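Local coordinates for Alpha/beta hydrolase fold protein (Chitinophaga pinensis, PDB 4PW0), which probably acts as a hydrolase of the alpha/beta hydrolase fold, with a serine as its likely nucleophile, at residues K141-H144 against T145-D148; P147-I150 against A151-M154; P158-R161 against F162-I165; S196-A199 against I200-L204; Q203-A206 against I207-G211. All coordinates share one frame; numbering follows the deposited sequence. Where two conformers were deposited one is given.

Contact 1. Residues K141-H144 against T145-D148; sequences KVLH and TFPD
Leu-143 and Phe-146 form the tight part of this turn. The N-H of Phe-146 bonds to Leu-143 O at 3.1 Å, with an angle of 162° at the hydrogen, yet the donor stands well above the carbonyl plane, consistent with an i to i+3 bond. Alongside that bond, Leu-143 CD2 packs on Phe-146 CB at 4.2 Å. Phe-146 CG is anti to the backbone N (chi1 178°), which carries the ring away from 141-144 and into the protein. On the other side the grip is looser. Thr-145 N gives only a weak bond to Val-142 O, 3.3 Å long, and Thr-145 OG1 lies 3.1 Å from the same oxygen. That hydroxyl also meets a water at 2.9 Å, which in turn donates to Lys-141 O. Thr-145 occupies the N-cap position of helix 146-154 but makes no capping bond with its side chain. A second water accepts from Asp-148 N, and its bond to Asp-148 OD2 is weak. The imidazole of His-144 lies with one face over Lys-141 CA, and its NE2 is hydrogen-bonded to Gly-211 O. Thus the loop that follows strand 127-133 enters helix 146-154 against helix 197-212: Leu-143 rests on Trp-210, Phe-146 on Ile-207 and Thr-208, and the Phe-146 ring also meets Phe-45 edge-to-face.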
loop_
_atom_site.group_PDB
_atom_site.type_symbol
_atom_site.label_atom_id
_atom_site.label_comp_id
_atom_site.label_asym_id
_atom_site.label_seq_id
_atom_site.Cartn_x
_atom_site.Cartn_y
_atom_site.Cartn_z
ATOM N N LYS A 141 -0.415 22.476 -8.858
ATOM C CA LYS A 141 -0.100 23.799 -8.360
ATOM C C LYS A 141 1.065 23.816 -7.377
ATOM O O LYS A 141 1.783 24.803 -7.265
ATOM C CB LYS A 141 -1.355 24.420 -7.724
ATOM C CG LYS A 141 -2.593 24.467 -8.608
ATOM C CD LYS A 141 -2.364 25.164 -9.944
ATOM C CE LYS A 141 -3.688 25.479 -10.619
ATOM N NZ LYS A 141 -3.452 25.747 -12.057
ATOM N N VAL A 142 1.272 22.731 -6.640
ATOM C CA VAL A 142 2.325 22.723 -5.624
ATOM C C VAL A 142 3.696 22.976 -6.268
ATOM O O VAL A 142 4.566 23.558 -5.637
ATOM C CB VAL A 142 2.325 21.401 -4.805
ATOM C CG1 VAL A 142 2.689 20.211 -5.671
ATOM C CG2 VAL A 142 3.236 21.481 -3.584
ATOM N N LEU A 143 3.889 22.539 -7.511
ATOM C CA LEU A 143 5.180 22.691 -8.152
ATOM C C LEU A 143 5.419 24.130 -8.616
ATOM O O LEU A 143 6.543 24.472 -8.924
ATOM C CB LEU A 143 5.324 21.735 -9.327
ATOM C CG LEU A 143 5.496 20.268 -8.879
ATOM C CD1 LEU A 143 5.466 19.361 -10.076
ATOM C CD2 LEU A 143 6.791 20.056 -8.069
ATOM N N HIS A 144 4.376 24.975 -8.636
ATOM C CA HIS A 144 4.614 26.377 -8.983
ATOM C C HIS A 144 5.547 27.025 -7.989
ATOM O O HIS A 144 6.247 27.998 -8.320
ATOM C CB HIS A 144 3.295 27.166 -9.009
ATOM C CG HIS A 144 2.298 26.674 -10.009
ATOM N ND1 HIS A 144 1.114 27.334 -10.255
ATOM C CD2 HIS A 144 2.268 25.557 -10.766
ATOM C CE1 HIS A 144 0.431 26.668 -11.162
ATOM N NE2 HIS A 144 1.097 25.572 -11.468
ATOM N N THR A 145 5.570 26.518 -6.764
ATOM C CA THR A 145 6.447 27.034 -5.718
ATOM C C THR A 145 7.680 26.200 -5.422
ATOM O O THR A 145 8.386 26.415 -4.448
ATOM C CB THR A 145 5.698 27.340 -4.451
ATOM O OG1 THR A 145 5.050 26.185 -3.989
ATOM C CG2 THR A 145 4.703 28.565 -4.695
ATOM N N PHE A 146 7.958 25.263 -6.320
ATOM C CA PHE A 146 9.161 24.452 -6.206
ATOM C C PHE A 146 10.429 25.311 -6.126
ATOM O O PHE A 146 11.268 25.023 -5.293
ATOM C CB PHE A 146 9.239 23.423 -7.355
ATOM C CG PHE A 146 10.463 22.601 -7.320
ATOM C CD1 PHE A 146 10.562 21.585 -6.440
ATOM C CD2 PHE A 146 11.522 22.811 -8.215
ATOM C CE1 PHE A 146 11.680 20.792 -6.392
ATOM C CE2 PHE A 146 12.634 22.013 -8.170
ATOM C CZ PHE A 146 12.727 21.005 -7.238
ATOM N N PRO A 147 10.546 26.374 -6.958
ATOM C CA PRO A 147 11.763 27.188 -6.791
ATOM C C PRO A 147 11.935 27.777 -5.394
ATOM O O PRO A 147 13.064 27.839 -4.906
ATOM C CB PRO A 147 11.602 28.280 -7.870
ATOM C CG PRO A 147 10.762 27.645 -8.922
ATOM C CD PRO A 147 9.749 26.830 -8.103
ATOM N N ASP A 148 10.853 28.210 -4.756
ATOM C CA ASP A 148 10.954 28.725 -3.390
ATOM C C ASP A 148 11.277 27.635 -2.388
ATOM O O ASP A 148 11.949 27.916 -1.383
ATOM C CB ASP A 148 9.749 29.533 -3.002
ATOM C CG ASP A 148 9.728 30.903 -3.703
ATOM O OD1 ASP A 148 10.817 31.481 -3.875
ATOM O OD2 ASP A 148 8.666 31.370 -4.125
HETATM O O HOH W 1 2.362 26.443 -5.124
HETATM O O HOH W 2 8.411 29.581 -6.277
#

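Contact 2. Residues P147-I150 against A151-M154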
loop_
_atom_site.group_PDB
_atom_site.type_symbol
_atom_site.label_atom_id
_atom_site.label_comp_id
_atom_site.label_asym_id
_atom_site.label_seq_id
_atom_site.Cartn_x
_atom_site.Cartn_y
_atom_site.Cartn_z
ATOM N N PRO A 147 10.546 26.374 -6.958
ATOM C CA PRO A 147 11.763 27.188 -6.791
ATOM C C PRO A 147 11.935 27.777 -5.394
ATOM O O PRO A 147 13.064 27.839 -4.906
ATOM C CB PRO A 147 11.602 28.280 -7.870
ATOM C CG PRO A 147 10.762 27.645 -8.922
ATOM C CD PRO A 147 9.749 26.830 -8.103
ATOM N N ASP A 148 10.853 28.210 -4.756
ATOM C CA ASP A 148 10.954 28.725 -3.390
ATOM C C ASP A 148 11.277 27.635 -2.388
ATOM O O ASP A 148 11.949 27.916 -1.383
ATOM C CB ASP A 148 9.749 29.533 -3.002
ATOM C CG ASP A 148 9.728 30.903 -3.703
ATOM O OD1 ASP A 148 10.817 31.481 -3.875
ATOM O OD2 ASP A 148 8.666 31.370 -4.125
ATOM N N LEU A 149 10.833 26.397 -2.629
ATOM C CA LEU A 149 11.211 25.299 -1.729
ATOM C C LEU A 149 12.720 25.096 -1.784
ATOM O O LEU A 149 13.386 24.928 -0.763
ATOM C CB LEU A 149 10.463 24.041 -2.127
ATOM C CG LEU A 149 10.747 22.831 -1.263
ATOM C CD1 LEU A 149 10.186 22.972 0.127
ATOM C CD2 LEU A 149 10.260 21.577 -1.981
ATOM N N ILE A 150 13.247 25.142 -2.993
ATOM C CA ILE A 150 14.682 24.961 -3.176
ATOM C C ILE A 150 15.437 26.174 -2.593
ATOM O O ILE A 150 16.475 25.988 -1.966
ATOM C CB ILE A 150 15.014 24.719 -4.661
ATOM C CG1 ILE A 150 14.326 23.401 -5.119
ATOM C CG2 ILE A 150 16.537 24.731 -4.906
ATOM C CD1 ILE A 150 14.525 22.193 -4.227
ATOM N N ALA A 151 14.904 27.378 -2.737
ATOM C CA ALA A 151 15.544 28.578 -2.121
ATOM C C ALA A 151 15.641 28.406 -0.595
ATOM O O ALA A 151 16.633 28.809 -0.000
ATOM C CB ALA A 151 14.798 29.830 -2.488
ATOM N N ARG A 152 14.655 27.767 0.055
ATOM C CA ARG A 152 14.711 27.489 1.497
ATOM C C ARG A 152 15.746 26.405 1.807
ATOM O O ARG A 152 16.557 26.525 2.745
ATOM C CB ARG A 152 13.339 27.060 2.041
ATOM C CG ARG A 152 12.250 28.098 2.038
ATOM C CD ARG A 152 10.906 27.433 2.394
ATOM N NE ARG A 152 10.811 26.835 3.732
ATOM C CZ ARG A 152 9.939 25.868 4.085
ATOM N NH1 ARG A 152 9.081 25.313 3.195
ATOM N NH2 ARG A 152 9.938 25.421 5.336
ATOM N N ALA A 153 15.753 25.335 1.001
ATOM C CA ALA A 153 16.686 24.259 1.201
ATOM C C ALA A 153 18.125 24.755 0.947
ATOM O O ALA A 153 19.022 24.240 1.600
ATOM C CB ALA A 153 16.382 23.104 0.253
HETATM N N MSE A 154 18.306 25.712 0.036
HETATM C CA MSE A 154 19.664 26.255 -0.380
HETATM C C MSE A 154 20.398 26.747 0.863
HETATM O O MSE A 154 21.625 26.659 0.919
HETATM C CB MSE A 154 19.379 27.374 -1.431
HETATM C CG MSE A 154 20.626 28.015 -2.020
HETATM SE SE MSE A 154 20.131 29.335 -3.337
HETATM C CE MSE A 154 19.247 28.137 -4.676
#
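Helix 146-154, which lies between strands 127-133 and 226-231, where many alpha/beta hydrolases carry a helical lid, and is probably part of one, supplies both segments, and Leu-149 with Arg-152 and Ile-150 with Met-154 are its side-chain pairs. Four i to i+4 backbone bonds join the two turns. The shortest, Met-154 N to Ile-150 O at 2.7 Å, is also the most bent, at 142°, but its donor lies nearly along the C=O axis. The other three donors, on Ala-151, Arg-152 and Ala-153, are tilted from the carbonyl plane. Among the side chains, Leu-149 and Arg-152 cross obliquely, CD1 of the leucine coming within 4.0 Å of Arg-152 NH1. The arginine starts with CG beside its backbone N (chi1 -67°), where CG passes 3.4 Å from Asp-148 O, and a bend at chi3 (63°) then brings the guanidinium back beside Leu-149. Ile-150 CG2 and the selenomethionine methyl, Met-154 CE, touch loosely at 4.4 Å. Tighter is the approach of Met-154 CB to Ile-150 O, 3.3 Å. Neighbouring helices pack against these side chains: Phe-164 of helix 158-166 on Leu-149, Arg-152 and Ala-153, and Leu-204 on Pro-147 and Ile-150. Arg-152 NH1 forms a salt bridge with Glu-235, consistent with a guanidinium whose position is set by a charged partner outside the helix, while the neighbouring leucine contributes an apolar contact without any polar bond.

Contact 3. Residues P158-R161 against F162-I165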
loop_
_atom_site.group_PDB
_atom_site.type_symbol
_atom_site.label_atom_id
_atom_site.label_comp_id
_atom_site.label_asym_id
_atom_site.label_seq_id
_atom_site.Cartn_x
_atom_site.Cartn_y
_atom_site.Cartn_z
ATOM N N PRO A 158 24.660 20.085 4.363
ATOM C CA PRO A 158 24.181 18.873 3.745
ATOM C C PRO A 158 23.208 18.026 4.548
ATOM O O PRO A 158 22.192 17.591 3.982
ATOM C CB PRO A 158 25.462 18.115 3.372
ATOM C CG PRO A 158 26.473 19.199 3.104
ATOM C CD PRO A 158 26.113 20.263 4.117
ATOM N N LYS A 159 23.472 17.728 5.796
ATOM C CA LYS A 159 22.581 16.853 6.566
ATOM C C LYS A 159 21.224 17.522 6.706
ATOM O O LYS A 159 20.183 16.897 6.463
ATOM C CB LYS A 159 23.165 16.552 7.925
ATOM C CG LYS A 159 22.262 15.702 8.809
ATOM C CD LYS A 159 21.997 16.156 10.215
ATOM C CE LYS A 159 22.040 17.612 10.455
ATOM N NZ LYS A 159 21.450 17.953 11.734
ATOM N N GLU A 160 21.194 18.800 7.080
ATOM C CA GLU A 160 19.904 19.477 7.245
ATOM C C GLU A 160 19.184 19.654 5.915
ATOM O O GLU A 160 17.910 19.522 5.925
ATOM C CB GLU A 160 20.053 20.840 7.935
ATOM C CG GLU A 160 20.240 20.724 9.442
ATOM C CD GLU A 160 19.030 20.128 10.160
ATOM O OE1 GLU A 160 17.913 20.594 9.908
ATOM O OE2 GLU A 160 19.191 19.239 10.962
ATOM N N ARG A 161 19.892 19.896 4.834
ATOM C CA ARG A 161 19.265 20.002 3.531
ATOM C C ARG A 161 18.582 18.658 3.171
ATOM O O ARG A 161 17.433 18.623 2.688
ATOM C CB ARG A 161 20.273 20.420 2.458
ATOM C CG ARG A 161 19.670 20.815 1.127
ATOM C CD ARG A 161 20.712 21.151 0.065
ATOM N NE ARG A 161 21.279 22.525 0.147
ATOM C CZ ARG A 161 22.128 23.040 -0.763
ATOM N NH1 ARG A 161 22.373 22.408 -1.898
ATOM N NH2 ARG A 161 22.615 24.267 -0.628
ATOM N N PHE A 162 19.308 17.552 3.377
ATOM C CA PHE A 162 18.794 16.209 3.107
ATOM C C PHE A 162 17.550 15.903 3.957
ATOM O O PHE A 162 16.541 15.424 3.408
ATOM C CB PHE A 162 19.914 15.221 3.415
ATOM C CG PHE A 162 19.590 13.777 3.041
ATOM C CD1 PHE A 162 19.619 13.356 1.732
ATOM C CD2 PHE A 162 19.277 12.874 4.001
ATOM C CE1 PHE A 162 19.357 12.024 1.401
ATOM C CE2 PHE A 162 19.035 11.546 3.692
ATOM C CZ PHE A 162 19.062 11.123 2.393
ATOM N N LEU A 163 17.578 16.205 5.256
ATOM C CA LEU A 163 16.432 15.923 6.116
ATOM C C LEU A 163 15.271 16.830 5.744
ATOM O O LEU A 163 14.096 16.379 5.738
ATOM C CB LEU A 163 16.776 16.058 7.579
ATOM C CG LEU A 163 17.838 15.057 8.099
ATOM C CD1 LEU A 163 18.080 15.289 9.572
ATOM C CD2 LEU A 163 17.429 13.624 7.887
ATOM N N PHE A 164 15.560 18.070 5.379
ATOM C CA PHE A 164 14.502 19.022 4.976
ATOM C C PHE A 164 13.765 18.544 3.738
ATOM O O PHE A 164 12.526 18.645 3.657
ATOM C CB PHE A 164 15.088 20.438 4.784
ATOM C CG PHE A 164 14.107 21.442 4.228
ATOM C CD1 PHE A 164 13.213 22.038 5.078
ATOM C CD2 PHE A 164 14.074 21.765 2.917
ATOM C CE1 PHE A 164 12.275 22.923 4.565
ATOM C CE2 PHE A 164 13.158 22.685 2.405
ATOM C CZ PHE A 164 12.264 23.240 3.244
ATOM N N ILE A 165 14.508 18.103 2.730
ATOM C CA ILE A 165 13.917 17.678 1.500
ATOM C C ILE A 165 13.207 16.349 1.620
ATOM O O ILE A 165 12.208 16.144 0.914
ATOM C CB ILE A 165 14.973 17.647 0.366
ATOM C CG1 ILE A 165 15.404 19.078 0.028
ATOM C CG2 ILE A 165 14.489 16.906 -0.862
ATOM C CD1 ILE A 165 14.383 19.981 -0.662
#
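Apolar contact between the segments is slight and centres on Lys-159 and Leu-163, whose side chains pass at an angle, Lys-159 CD lying 4.1 Å from Leu-163 CD1. The lysine chain leaves with CG anti to the backbone N (chi1 177°) and then twists at chi2 and chi3, which brings its amino end round to Glu-160. Leu-163 CG also sits 3.4 Å from Lys-159 O. The charged interaction lies on the same side: Lys-159 NZ makes a salt bridge of 2.7 Å to Glu-160 OE2, using the anti lone pair of that oxygen. OE2 is shared with Arg-174, so one carboxylate oxygen meets two cations, which would probably favour its ionised form. These turns open helix 158-166, which follows helix 146-154 in the helical insertion of this alpha/beta hydrolase. Backbone bonds make up the third kind, four of them from i+4 amides; the straightest is Phe-162 N to Pro-158 O, at 165°, and the shortest is Phe-164 N to Glu-160 O, 2.8 Å. Beyond the helix, Arg-161 gives hydrogen bonds to the carbonyl oxygens of Ala-153 and Met-154, Ile-165 touches Met-236, and Phe-162 touches Thr-180 and Leu-181 of helix 171-184.

Contact 4. Residues S196-A199 against I200-L204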
loop_
_atom_site.group_PDB
_atom_site.type_symbol
_atom_site.label_atom_id
_atom_site.label_comp_id
_atom_site.label_asym_id
_atom_site.label_seq_id
_atom_site.Cartn_x
_atom_site.Cartn_y
_atom_site.Cartn_z
ATOM N N SER A 196 26.342 18.413 -11.303
ATOM C CA SER A 196 26.796 19.627 -12.090
ATOM C C SER A 196 25.777 20.756 -12.013
ATOM O O SER A 196 24.566 20.544 -12.050
ATOM C CB SER A 196 27.221 19.443 -13.607
ATOM O OG SER A 196 26.082 19.338 -14.451
ATOM N N ALA A 197 26.292 21.979 -11.964
ATOM C CA ALA A 197 25.440 23.144 -11.869
ATOM C C ALA A 197 24.492 23.208 -13.039
ATOM O O ALA A 197 23.291 23.493 -12.863
ATOM C CB ALA A 197 26.306 24.392 -11.809
ATOM N N GLN A 198 24.978 22.957 -14.252
ATOM C CA GLN A 198 24.105 23.039 -15.417
ATOM C C GLN A 198 22.931 22.058 -15.302
ATOM O O GLN A 198 21.782 22.390 -15.605
ATOM C CB GLN A 198 24.889 22.814 -16.706
ATOM C CG GLN A 198 24.087 23.100 -17.965
ATOM C CD GLN A 198 23.151 21.961 -18.390
ATOM O OE1 GLN A 198 23.412 20.786 -18.227
ATOM N NE2 GLN A 198 22.043 22.354 -19.023
ATOM N N ALA A 199 23.221 20.825 -14.883
ATOM C CA ALA A 199 22.164 19.836 -14.732
ATOM C C ALA A 199 21.142 20.260 -13.691
ATOM O O ALA A 199 19.935 20.080 -13.905
ATOM C CB ALA A 199 22.781 18.485 -14.373
ATOM N N ILE A 200 21.604 20.795 -12.581
ATOM C CA ILE A 200 20.700 21.205 -11.503
ATOM C C ILE A 200 19.761 22.304 -12.016
ATOM O O ILE A 200 18.559 22.240 -11.796
ATOM C CB ILE A 200 21.451 21.653 -10.234
ATOM C CG1 ILE A 200 22.308 20.512 -9.676
ATOM C CG2 ILE A 200 20.473 22.169 -9.181
ATOM C CD1 ILE A 200 23.300 20.963 -8.643
ATOM N N GLY A 201 20.306 23.311 -12.730
ATOM C CA GLY A 201 19.442 24.384 -13.244
ATOM C C GLY A 201 18.431 23.887 -14.257
ATOM O O GLY A 201 17.256 24.299 -14.219
ATOM N N ALA A 202 18.839 22.960 -15.126
ATOM C CA ALA A 202 17.936 22.425 -16.115
ATOM C C ALA A 202 16.803 21.633 -15.435
ATOM O O ALA A 202 15.632 21.740 -15.815
ATOM C CB ALA A 202 18.692 21.535 -17.085
ATOM N N GLN A 203 17.167 20.835 -14.440
ATOM C CA GLN A 203 16.162 20.060 -13.704
ATOM C C GLN A 203 15.220 20.932 -12.917
ATOM O O GLN A 203 14.039 20.641 -12.891
ATOM C CB GLN A 203 16.835 19.053 -12.776
ATOM C CG GLN A 203 17.574 17.950 -13.507
ATOM C CD GLN A 203 18.247 17.007 -12.550
ATOM O OE1 GLN A 203 18.227 17.200 -11.336
ATOM N NE2 GLN A 203 18.869 15.968 -13.099
ATOM N N LEU A 204 15.718 21.992 -12.298
ATOM C CA LEU A 204 14.825 22.899 -11.566
ATOM C C LEU A 204 13.797 23.501 -12.506
ATOM O O LEU A 204 12.588 23.567 -12.180
ATOM C CB LEU A 204 15.625 23.977 -10.810
ATOM C CG LEU A 204 14.852 24.855 -9.835
ATOM C CD1 LEU A 204 15.761 25.362 -8.734
ATOM C CD2 LEU A 204 14.227 26.040 -10.518
#
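Four i to i+4 bonds carry the first turns of helix 197-212 from Ser-196 to Gln-203, led by Ile-200 N to Ser-196 O at 3.0 Å and with Gly-201 N to Ala-197 O the straightest, at 168°. Ser-196 is the N-cap: its OG accepts from Ala-199 N at 3.3 Å, a capping bond that ties off an amide at the helix start. Ile-200 folds back over this end. Its CG1 lies anti to the carbonyl carbon (chi1 -61°) and comes 3.3 Å from Ser-196 O, while CD1 follows along the same oxygen at 3.7 Å. One turn further on, the extended chain of Gln-203 repeats the approach, CG reaching Ala-199 O at 3.2 Å. On another face of the helix, Gln-198 bends at chi2 so that NE2 stands 4.0 Å from Ala-202 CB. Gln-198 OE1 accepts from the backbone N of Thr-81, and Gln-203 OE1 accepts from that of Thr-46. The two amides thereby pin the helix to separate loops, Ala-199 and Ala-202 lie against Thr-81, and Leu-204 reaches across to Phe-146 of helix 146-154.

Contact 5. Residues Q203-A206 against I207-G211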
loop_
_atom_site.group_PDB
_atom_site.type_symbol
_atom_site.label_atom_id
_atom_site.label_comp_id
_atom_site.label_asym_id
_atom_site.label_seq_id
_atom_site.Cartn_x
_atom_site.Cartn_y
_atom_site.Cartn_z
ATOM N N GLN A 203 17.167 20.835 -14.440
ATOM C CA GLN A 203 16.162 20.060 -13.704
ATOM C C GLN A 203 15.220 20.932 -12.917
ATOM O O GLN A 203 14.039 20.641 -12.891
ATOM C CB GLN A 203 16.835 19.053 -12.776
ATOM C CG GLN A 203 17.574 17.950 -13.507
ATOM C CD GLN A 203 18.247 17.007 -12.550
ATOM O OE1 GLN A 203 18.227 17.200 -11.336
ATOM N NE2 GLN A 203 18.869 15.968 -13.099
ATOM N N LEU A 204 15.718 21.992 -12.298
ATOM C CA LEU A 204 14.825 22.899 -11.566
ATOM C C LEU A 204 13.797 23.501 -12.506
ATOM O O LEU A 204 12.588 23.567 -12.180
ATOM C CB LEU A 204 15.625 23.977 -10.810
ATOM C CG LEU A 204 14.852 24.855 -9.835
ATOM C CD1 LEU A 204 15.761 25.362 -8.734
ATOM C CD2 LEU A 204 14.227 26.040 -10.518
ATOM N N THR A 205 14.241 23.874 -13.695
ATOM C CA THR A 205 13.340 24.392 -14.708
ATOM C C THR A 205 12.289 23.340 -15.122
ATOM O O THR A 205 11.082 23.610 -15.187
ATOM C CB THR A 205 14.130 24.860 -15.952
ATOM O OG1 THR A 205 15.111 25.800 -15.528
ATOM C CG2 THR A 205 13.206 25.513 -16.960
ATOM N N ALA A 206 12.763 22.117 -15.387
ATOM C CA ALA A 206 11.917 21.038 -15.842
ATOM C C ALA A 206 10.842 20.680 -14.796
ATOM O O ALA A 206 9.663 20.434 -15.160
ATOM C CB ALA A 206 12.742 19.821 -16.203
ATOM N N ILE A 207 11.238 20.647 -13.529
ATOM C CA ILE A 207 10.313 20.261 -12.483
ATOM C C ILE A 207 9.244 21.334 -12.305
ATOM O O ILE A 207 8.039 21.049 -12.197
ATOM C CB ILE A 207 11.064 20.022 -11.180
ATOM C CG1 ILE A 207 11.908 18.767 -11.284
ATOM C CG2 ILE A 207 10.126 19.928 -9.995
ATOM C CD1 ILE A 207 12.990 18.681 -10.236
ATOM N N THR A 208 9.665 22.583 -12.305
ATOM C CA THR A 208 8.708 23.684 -12.166
ATOM C C THR A 208 7.705 23.672 -13.316
ATOM O O THR A 208 6.485 23.821 -13.096
ATOM C CB THR A 208 9.476 25.037 -12.097
ATOM O OG1 THR A 208 10.428 25.004 -11.009
ATOM C CG2 THR A 208 8.499 26.187 -11.845
ATOM N N ASN A 209 8.208 23.505 -14.524
ATOM C CA ASN A 209 7.326 23.484 -15.680
ATOM C C ASN A 209 6.424 22.278 -15.821
ATOM O O ASN A 209 5.339 22.387 -16.400
ATOM C CB ASN A 209 8.091 23.773 -16.972
ATOM C CG ASN A 209 8.364 25.246 -17.147
ATOM O OD1 ASN A 209 7.615 26.107 -16.699
ATOM N ND2 ASN A 209 9.451 25.543 -17.761
ATOM N N TRP A 210 6.812 21.143 -15.248
ATOM C CA TRP A 210 5.892 20.007 -15.160
ATOM C C TRP A 210 4.619 20.462 -14.454
ATOM O O TRP A 210 3.529 20.032 -14.834
ATOM C CB TRP A 210 6.565 18.850 -14.409
ATOM C CG TRP A 210 5.761 17.599 -14.279
ATOM C CD1 TRP A 210 5.080 17.181 -13.180
ATOM C CD2 TRP A 210 5.589 16.577 -15.260
ATOM N NE1 TRP A 210 4.499 15.965 -13.420
ATOM C CE2 TRP A 210 4.821 15.556 -14.672
ATOM C CE3 TRP A 210 6.014 16.412 -16.574
ATOM C CZ2 TRP A 210 4.504 14.382 -15.341
ATOM C CZ3 TRP A 210 5.692 15.239 -17.234
ATOM C CH2 TRP A 210 4.959 14.236 -16.607
ATOM N N GLY A 211 4.761 21.311 -13.433
ATOM C CA GLY A 211 3.600 21.844 -12.730
ATOM C C GLY A 211 2.931 23.019 -13.415
ATOM O O GLY A 211 1.700 23.147 -13.413
#
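Leu-204 and Thr-208 lie side by side and point the same way, Leu-204 CD2 standing 4.0 Å from Thr-208 OG1. The hydroxyl takes the position beside its own backbone N, anti to the carbonyl carbon (chi1 -56°), and there it turns back to the preceding turn and donates to Leu-204 O at 2.8 Å. The same oxygen accepts from Thr-208 N at 3.1 Å. The two donors reach it from opposite faces of the carbonyl plane, so the carbonyl is held by two bonds from one residue. Thr-205 and Asn-209 form a second matched pair, again alongside each other, with Thr-205 CG2 against Asn-209 ND2 at 3.8 Å; the threonine's own hydroxyl points elsewhere and bonds to Gly-201 O. This is the middle and end of helix 197-212, one of the helices packed near the probable nucleophile elbow of the alpha/beta hydrolase fold. A third face carries Ile-207, whose CG1 and CD1 come within 3.3 Å and 3.5 Å of Gln-203 O, next to the backbone bond from Ile-207 N to that oxygen. Beyond the helix, Ile-207 packs on Leu-111 and Phe-114 of helix 111-122. With chi1 at -178°, the indole of Trp-210 swings clear of 203-206; there it stacks with Phe-114 and gives its NE1 proton to Ala-136 O.

Overall arrangement
The contacts lie on three helices and the loop leading into the first: contacts 1 and 2 share helix 146-154, contact 3 lies on helix 158-166, and contacts 4 and 5 follow each other on helix 197-212. Contacts 1 and 5 have centres about 9 Å apart and touch through Phe-146, Pro-147 and His-144. Contacts 2 and 3, about 12 Å apart, join through Arg-161 and Phe-164. Leu-204 links contact 4 to contacts 1 and 2, whereas contact 3 touches neither contact 4 nor contact 5, its centre lying about 21 Å from that of contact 5. Helix 146-154 thus stands between the other two, in the region inserted between strands 127-133 and 226-231, near the presumed catalytic residues.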